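Local coordinates for intergenic-region protein (Escherichia coli CFT073, PDB 2WJ9) that probably acts as an antirestriction protein, relieving host restriction of incoming DNA, at residues Q45-I50 / T97-G102; T32-C37 / T157-R162; G102-P107 / S131-G136. All coordinates share one frame; numbering follows the deposited sequence.

Interaction 1 of 3, residues Q45-I50 / T97-G102; sequences QLVATI and TLNNGG
Gln45 meets Asn99 where an edge strand joins a small antiparallel sheet: strand 48-50 pairs with strand 93-98, and the chain beyond Leu98 turns away through a type I beta turn, Leu98 to Gly101. The general lesson is that a side-chain amide can carry on strand pairing where the backbones begin to part. Gln45 O receives Asn99 ND2 at 3.1 Å, a nearly straight bond that lies in both the carbonyl plane and the amide plane. Leu46, whose backbone N is hydrogen-bonded to Gln169 OE1, sends CD2 across the chain to Asn100 CB, 3.8 Å away, the two side chains meeting at about a right angle; CD2 also approaches Asn99 OD1. Val47 N then donates to Asn99 OD1 (3.0 Å), but from above the amide plane, 51° out of it. One amide thus bonds two backbone groups two residues apart, and chi1 of 60° places Asn99 CG between its own N and carbonyl carbon, from where both can be met. Across the contact Val47 O receives a weak bond from Asn99 N and a CA-H...O contact from Leu98 CA. Ala48 faces Leu98 as a non-hydrogen-bonded pair, its CB 4.0 Å from Leu98 CD2, on the face covered by Tyr166 of helix 154-168 and by Phe104 of the next strand. Thr49 and Thr97 form the hydrogen-bonded pair, with Thr49 N to Thr97 O at 2.9 Å and Thr97 N to Thr49 O at 3.0 Å. At the end of the segment the link becomes indirect: a water donates to Ile50 O and lies 2.7 Å from Thr97 OG1.

Interaction 2 of 3, residues T32-C37 / T157-R162; sequences TTSSAC and TVHYYR
Arg162 reaches from helix 154-168 to Ser35 in an irregular N-terminal segment, an example of a helix side chain holding a loop by its backbone, and here the loop forms an ST turn. The arginine chain is extended from CG to NE and brings the guanidinium end-on to one carbonyl: Arg162 NH1 lies 2.9 Å and Arg162 NH2 3.0 Å from Ser35 O. Both bonds share that single oxygen in a forked grip, and it sits within a few degrees of the guanidinium plane; each bond is bent to under 150° at the hydrogen. Val158 CG1 packs over one face of the Arg162 guanidinium, 3.3 Å above its plane and offset toward the rim, while the carbonyl comes in at the edge.

Beside this grip, Ser34 approaches the imidazole of His159, with Ser34 OG 3.5 Å from His159 CE1. The polar ends of this pair are engaged elsewhere: Ser34 OG bonds to Gly101 O and His63 ND1, whereas His159 NE2 bonds to His63 O and its ring stacks on Phe64. The loop also belongs to the dimer interface. Cys37 SG is disulfide-bonded to Cys149 of the second subunit, and Glu152 of that subunit bonds to Ser35 OG. The same Ser35 OG shapes the ST turn, accepting Cys37 N at 2.9 Å with an angle of 164° at the hydrogen.

Interaction 3 of 3, residues G102-P107 / S131-G136; sequences GAFMAP and SPEAAG
Pro107 lies against Pro132 in the innermost shell, two pyrrolidine rings meeting at about a right angle with CB to CB at 3.6 Å. Pro107 CD also rests 3.4 Å from Pro132 O. One residue earlier in the strand, Ala106 CB points at the helix backbone, 3.8 Å from Glu133 O and 4.1 Å from Gly136 CA. Gly136 has no side chain to stand between the two backbones, and Ala106 CA and Gly136 CA are 4.4 Å apart. No hydrogen bond joins the segments, and Pro107 O, buried against CB and CG of Glu133, has no polar partner in the model.

The arrangement is a beta strand packed on the first turn of a helix: strand 103-107 runs roughly antiparallel to residues 132-136 of helix 132-151, the axes of these short segments 152° apart in direction and 6.2 Å at closest approach. Ser131 is the N-cap, its OG accepting Ala134 N at 3.1 Å, and Glu172 bonds to that OG from outside. With CG anti to the backbone N (chi1 -164°), Glu133 lays CB and CG beside Pro107 O, and the bend at chi2 carries the carboxylate on toward His170. OE1 bonds to His170 NE2; Glu133 OE2, weakly bonded to Tyr166 OH, lies at the edge of the Phe104 ring, 4.3 Å from Phe104 CZ. Farther out, Trp117 touches both prolines, and Met105, on the other side of the strand, packs on helix 73-84.

Interactions 1 and 3 hold the same three-stranded sheet, sharing Gly102 and meeting where Phe104 CZ touches Ala48 CB at 3.8 Å. Interaction 1 is at the partly exposed edge and relies on backbone and amide hydrogen bonds; interaction 3, near the centre of the chain, is buried and works by close fit with no hydrogen bond between its segments. Interaction 2 is buried too, but it also lies at the dimer interface, in contact with the second subunit, and its chemistry is a charged group on a carbonyl. It adjoins the turn of interaction 1, where Asn100 ND2 bonds to Arg162 O, and the start of interaction 3, where His159 ND1 packs by Ala103 N. Along the chain, it encloses both other contacts.

Interaction 1 of 3, residues Q45-I50 / T97-G102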
# COMPACT_ATOMS: atom_id res chain seq x y z
N GLN B 45 9.77 10.09 -3.30
CA GLN B 45 11.05 9.55 -2.82
C GLN B 45 10.92 9.15 -1.35
O GLN B 45 10.67 10.00 -0.49
CB GLN B 45 12.19 10.58 -2.94
CG GLN B 45 13.52 10.14 -2.30
CD GLN B 45 14.08 8.86 -2.90
OE1 GLN B 45 14.34 7.88 -2.20
NE2 GLN B 45 14.24 8.86 -4.21
N LEU B 46 11.13 7.87 -1.08
CA LEU B 46 10.95 7.32 0.26
C LEU B 46 12.30 7.27 1.01
O LEU B 46 13.35 6.95 0.42
CB LEU B 46 10.27 5.95 0.21
CG LEU B 46 8.88 5.97 -0.45
CD1 LEU B 46 8.33 4.56 -0.62
CD2 LEU B 46 7.87 6.84 0.32
N VAL B 47 12.26 7.60 2.30
CA VAL B 47 13.45 7.70 3.13
C VAL B 47 13.17 7.11 4.51
O VAL B 47 12.12 7.39 5.09
CB VAL B 47 13.90 9.17 3.28
CG1 VAL B 47 15.05 9.29 4.28
CG2 VAL B 47 14.30 9.75 1.92
N ALA B 48 14.10 6.28 4.99
CA ALA B 48 14.04 5.71 6.34
C ALA B 48 14.90 6.54 7.30
O ALA B 48 16.02 6.93 6.96
CB ALA B 48 14.53 4.27 6.32
N THR B 49 14.38 6.80 8.50
CA THR B 49 15.11 7.59 9.51
C THR B 49 15.15 6.80 10.82
O THR B 49 14.13 6.27 11.26
CB THR B 49 14.45 8.96 9.74
OG1 THR B 49 14.46 9.72 8.53
CG2 THR B 49 15.17 9.74 10.83
N ILE B 50 16.33 6.70 11.42
CA ILE B 50 16.50 5.91 12.65
C ILE B 50 15.69 6.56 13.78
O ILE B 50 15.53 7.79 13.84
CB ILE B 50 17.99 5.72 13.03
CG1 ILE B 50 18.15 4.64 14.10
CG2 ILE B 50 18.63 7.03 13.48
CD1 ILE B 50 19.59 4.18 14.29
N THR B 97 11.56 4.75 11.02
CA THR B 97 10.32 5.29 10.46
C THR B 97 10.51 5.67 8.98
O THR B 97 11.63 5.98 8.56
CB THR B 97 9.80 6.53 11.25
OG1 THR B 97 10.75 7.61 11.20
CG2 THR B 97 9.52 6.15 12.70
N LEU B 98 9.41 5.63 8.21
CA LEU B 98 9.41 5.99 6.79
C LEU B 98 8.56 7.26 6.61
O LEU B 98 7.61 7.47 7.36
CB LEU B 98 8.85 4.83 5.93
CG LEU B 98 9.73 3.57 5.73
CD1 LEU B 98 8.89 2.39 5.29
CD2 LEU B 98 10.87 3.82 4.74
N ASN B 99 8.89 8.08 5.62
CA ASN B 99 8.16 9.35 5.37
C ASN B 99 6.81 9.19 4.64
O ASN B 99 6.17 10.20 4.28
CB ASN B 99 9.06 10.35 4.63
CG ASN B 99 9.54 9.85 3.28
OD1 ASN B 99 9.57 8.65 3.03
ND2 ASN B 99 9.94 10.76 2.41
N ASN B 100 6.40 7.94 4.41
CA ASN B 100 5.03 7.63 3.96
C ASN B 100 4.14 7.10 5.10
O ASN B 100 3.01 6.67 4.85
CB ASN B 100 5.05 6.66 2.79
CG ASN B 100 5.62 5.29 3.15
OD1 ASN B 100 6.11 5.07 4.27
ND2 ASN B 100 5.55 4.35 2.21
N GLY B 101 4.65 7.13 6.33
CA GLY B 101 3.95 6.62 7.51
C GLY B 101 4.32 5.20 7.92
O GLY B 101 3.85 4.70 8.94
N GLY B 102 5.17 4.55 7.14
CA GLY B 102 5.62 3.20 7.45
C GLY B 102 6.63 3.15 8.56
O GLY B 102 7.10 4.18 9.06
O HOH W 1 12.50 8.32 13.14

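Interaction 2 of 3, residues T32-C37 / T157-R162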
# COMPACT_ATOMS: atom_id res chain seq x y z
N THR B 32 4.16 10.41 12.45
CA THR B 32 4.31 10.29 13.93
C THR B 32 3.59 9.05 14.48
O THR B 32 4.16 8.34 15.32
CB THR B 32 3.78 11.56 14.67
OG1 THR B 32 4.46 12.73 14.19
CG2 THR B 32 4.00 11.44 16.18
N THR B 33 2.36 8.79 14.02
CA THR B 33 1.56 7.66 14.52
C THR B 33 1.18 6.63 13.44
O THR B 33 0.37 5.73 13.69
CB THR B 33 0.25 8.13 15.21
OG1 THR B 33 -0.64 8.70 14.23
CG2 THR B 33 0.54 9.16 16.28
N SER B 34 1.79 6.75 12.27
CA SER B 34 1.44 5.90 11.13
C SER B 34 -0.08 5.94 10.85
O SER B 34 -0.74 4.91 10.68
CB SER B 34 1.95 4.47 11.34
OG SER B 34 3.37 4.46 11.50
N SER B 35 -0.61 7.16 10.82
CA SER B 35 -2.01 7.48 10.50
C SER B 35 -2.50 6.89 9.17
O SER B 35 -1.70 6.57 8.31
CB SER B 35 -2.15 9.01 10.45
OG SER B 35 -3.23 9.43 9.64
N ALA B 36 -3.82 6.77 9.00
CA ALA B 36 -4.40 6.26 7.75
C ALA B 36 -4.28 7.28 6.62
O ALA B 36 -4.46 6.95 5.45
CB ALA B 36 -5.87 5.88 7.95
N CYS B 37 -4.00 8.53 6.98
CA CYS B 37 -3.87 9.60 6.01
C CYS B 37 -2.49 9.54 5.34
O CYS B 37 -1.48 9.53 6.03
CB CYS B 37 -4.05 10.94 6.72
SG CYS B 37 -4.15 12.39 5.66
N THR B 157 -2.26 -4.24 7.14
CA THR B 157 -2.19 -4.18 5.66
C THR B 157 -1.51 -2.90 5.17
O THR B 157 -0.65 -2.92 4.27
CB THR B 157 -3.61 -4.28 5.01
OG1 THR B 157 -4.44 -5.21 5.72
CG2 THR B 157 -3.52 -4.69 3.53
N VAL B 158 -1.88 -1.76 5.75
CA VAL B 158 -1.25 -0.50 5.36
C VAL B 158 0.26 -0.46 5.66
O VAL B 158 1.03 -0.01 4.81
CB VAL B 158 -1.99 0.70 5.98
CG1 VAL B 158 -1.17 1.98 5.82
CG2 VAL B 158 -3.39 0.82 5.37
N HIS B 159 0.68 -0.95 6.83
CA HIS B 159 2.11 -1.12 7.12
C HIS B 159 2.81 -1.99 6.05
O HIS B 159 3.92 -1.66 5.61
CB HIS B 159 2.34 -1.70 8.53
CG HIS B 159 2.47 -0.65 9.60
ND1 HIS B 159 3.46 0.31 9.58
CD2 HIS B 159 1.72 -0.40 10.70
CE1 HIS B 159 3.32 1.11 10.63
NE2 HIS B 159 2.28 0.70 11.33
N TYR B 160 2.17 -3.07 5.62
CA TYR B 160 2.72 -3.90 4.55
C TYR B 160 2.91 -3.13 3.24
O TYR B 160 4.00 -3.15 2.66
CB TYR B 160 1.85 -5.13 4.31
CG TYR B 160 2.36 -6.00 3.17
CD1 TYR B 160 3.55 -6.71 3.31
CD2 TYR B 160 1.69 -6.09 1.96
CE1 TYR B 160 4.05 -7.49 2.28
CE2 TYR B 160 2.18 -6.89 0.91
CZ TYR B 160 3.37 -7.59 1.08
OH TYR B 160 3.88 -8.39 0.06
N TYR B 161 1.87 -2.43 2.79
CA TYR B 161 1.95 -1.67 1.53
C TYR B 161 3.02 -0.56 1.62
O TYR B 161 3.76 -0.30 0.67
CB TYR B 161 0.58 -1.09 1.12
CG TYR B 161 -0.36 -2.08 0.44
CD1 TYR B 161 -1.55 -2.46 1.04
CD2 TYR B 161 -0.07 -2.61 -0.82
CE1 TYR B 161 -2.42 -3.36 0.42
CE2 TYR B 161 -0.93 -3.51 -1.44
CZ TYR B 161 -2.10 -3.89 -0.81
OH TYR B 161 -2.97 -4.78 -1.40
N ARG B 162 3.13 0.09 2.77
CA ARG B 162 4.08 1.20 2.94
C ARG B 162 5.54 0.73 2.91
O ARG B 162 6.38 1.34 2.24
CB ARG B 162 3.75 1.99 4.21
CG ARG B 162 2.52 2.87 4.01
CD ARG B 162 2.03 3.52 5.28
NE ARG B 162 0.97 4.49 4.99
CZ ARG B 162 0.25 5.12 5.90
NH1 ARG B 162 0.44 4.89 7.20
NH2 ARG B 162 -0.68 5.99 5.51

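Interaction 3 of 3, residues G102-P107 / S131-G136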
# COMPACT_ATOMS: atom_id res chain seq x y z
N GLY B 102 5.17 4.55 7.14
CA GLY B 102 5.62 3.20 7.45
C GLY B 102 6.63 3.15 8.56
O GLY B 102 7.10 4.18 9.06
N ALA B 103 6.98 1.94 8.98
CA ALA B 103 7.97 1.74 10.04
C ALA B 103 8.46 0.30 9.99
O ALA B 103 7.73 -0.60 9.56
CB ALA B 103 7.37 2.08 11.42
N PHE B 104 9.71 0.08 10.41
CA PHE B 104 10.30 -1.26 10.39
C PHE B 104 11.52 -1.38 11.32
O PHE B 104 11.91 -0.43 12.00
CB PHE B 104 10.65 -1.67 8.95
CG PHE B 104 11.76 -0.87 8.33
CD1 PHE B 104 13.05 -1.37 8.28
CD2 PHE B 104 11.51 0.38 7.77
CE1 PHE B 104 14.08 -0.65 7.69
CE2 PHE B 104 12.54 1.11 7.18
CZ PHE B 104 13.82 0.60 7.13
N MET B 105 12.10 -2.57 11.39
CA MET B 105 13.33 -2.77 12.15
C MET B 105 14.33 -3.54 11.30
O MET B 105 13.95 -4.41 10.53
CB MET B 105 13.06 -3.52 13.47
CG MET B 105 12.58 -4.95 13.32
SD MET B 105 12.13 -5.77 14.88
CE MET B 105 13.46 -5.24 15.93
N ALA B 106 15.60 -3.19 11.43
CA ALA B 106 16.67 -3.83 10.66
C ALA B 106 18.04 -3.55 11.27
O ALA B 106 18.18 -2.63 12.07
CB ALA B 106 16.63 -3.33 9.21
N PRO B 107 19.05 -4.33 10.89
CA PRO B 107 20.42 -3.83 11.08
C PRO B 107 20.71 -2.59 10.21
O PRO B 107 20.00 -2.31 9.24
CB PRO B 107 21.30 -5.01 10.65
CG PRO B 107 20.40 -6.21 10.70
CD PRO B 107 19.03 -5.70 10.36
N SER B 131 22.39 -7.57 1.88
CA SER B 131 22.89 -6.86 3.06
C SER B 131 22.05 -7.18 4.30
O SER B 131 20.88 -7.57 4.17
CB SER B 131 22.89 -5.34 2.83
OG SER B 131 21.58 -4.84 2.67
N PRO B 132 22.64 -7.05 5.50
CA PRO B 132 21.82 -7.12 6.72
C PRO B 132 20.58 -6.21 6.70
O PRO B 132 19.50 -6.67 7.10
CB PRO B 132 22.81 -6.73 7.81
CG PRO B 132 24.13 -7.25 7.29
CD PRO B 132 24.08 -6.94 5.82
N GLU B 133 20.71 -4.96 6.24
CA GLU B 133 19.54 -4.05 6.12
C GLU B 133 18.43 -4.68 5.28
O GLU B 133 17.26 -4.70 5.70
CB GLU B 133 19.85 -2.65 5.51
CG GLU B 133 18.67 -1.61 5.78
CD GLU B 133 18.38 -0.55 4.68
OE1 GLU B 133 19.00 -0.56 3.59
OE2 GLU B 133 17.49 0.33 4.92
N ALA B 134 18.79 -5.16 4.09
CA ALA B 134 17.80 -5.74 3.17
C ALA B 134 17.11 -6.99 3.75
O ALA B 134 15.90 -7.17 3.59
CB ALA B 134 18.42 -6.03 1.82
N ALA B 135 17.89 -7.84 4.41
CA ALA B 135 17.34 -9.00 5.14
C ALA B 135 16.27 -8.60 6.16
O ALA B 135 15.20 -9.21 6.23
CB ALA B 135 18.46 -9.77 5.82
N GLY B 136 16.55 -7.56 6.95
CA GLY B 136 15.59 -7.04 7.92
C GLY B 136 14.30 -6.53 7.27
O GLY B 136 13.20 -6.77 7.77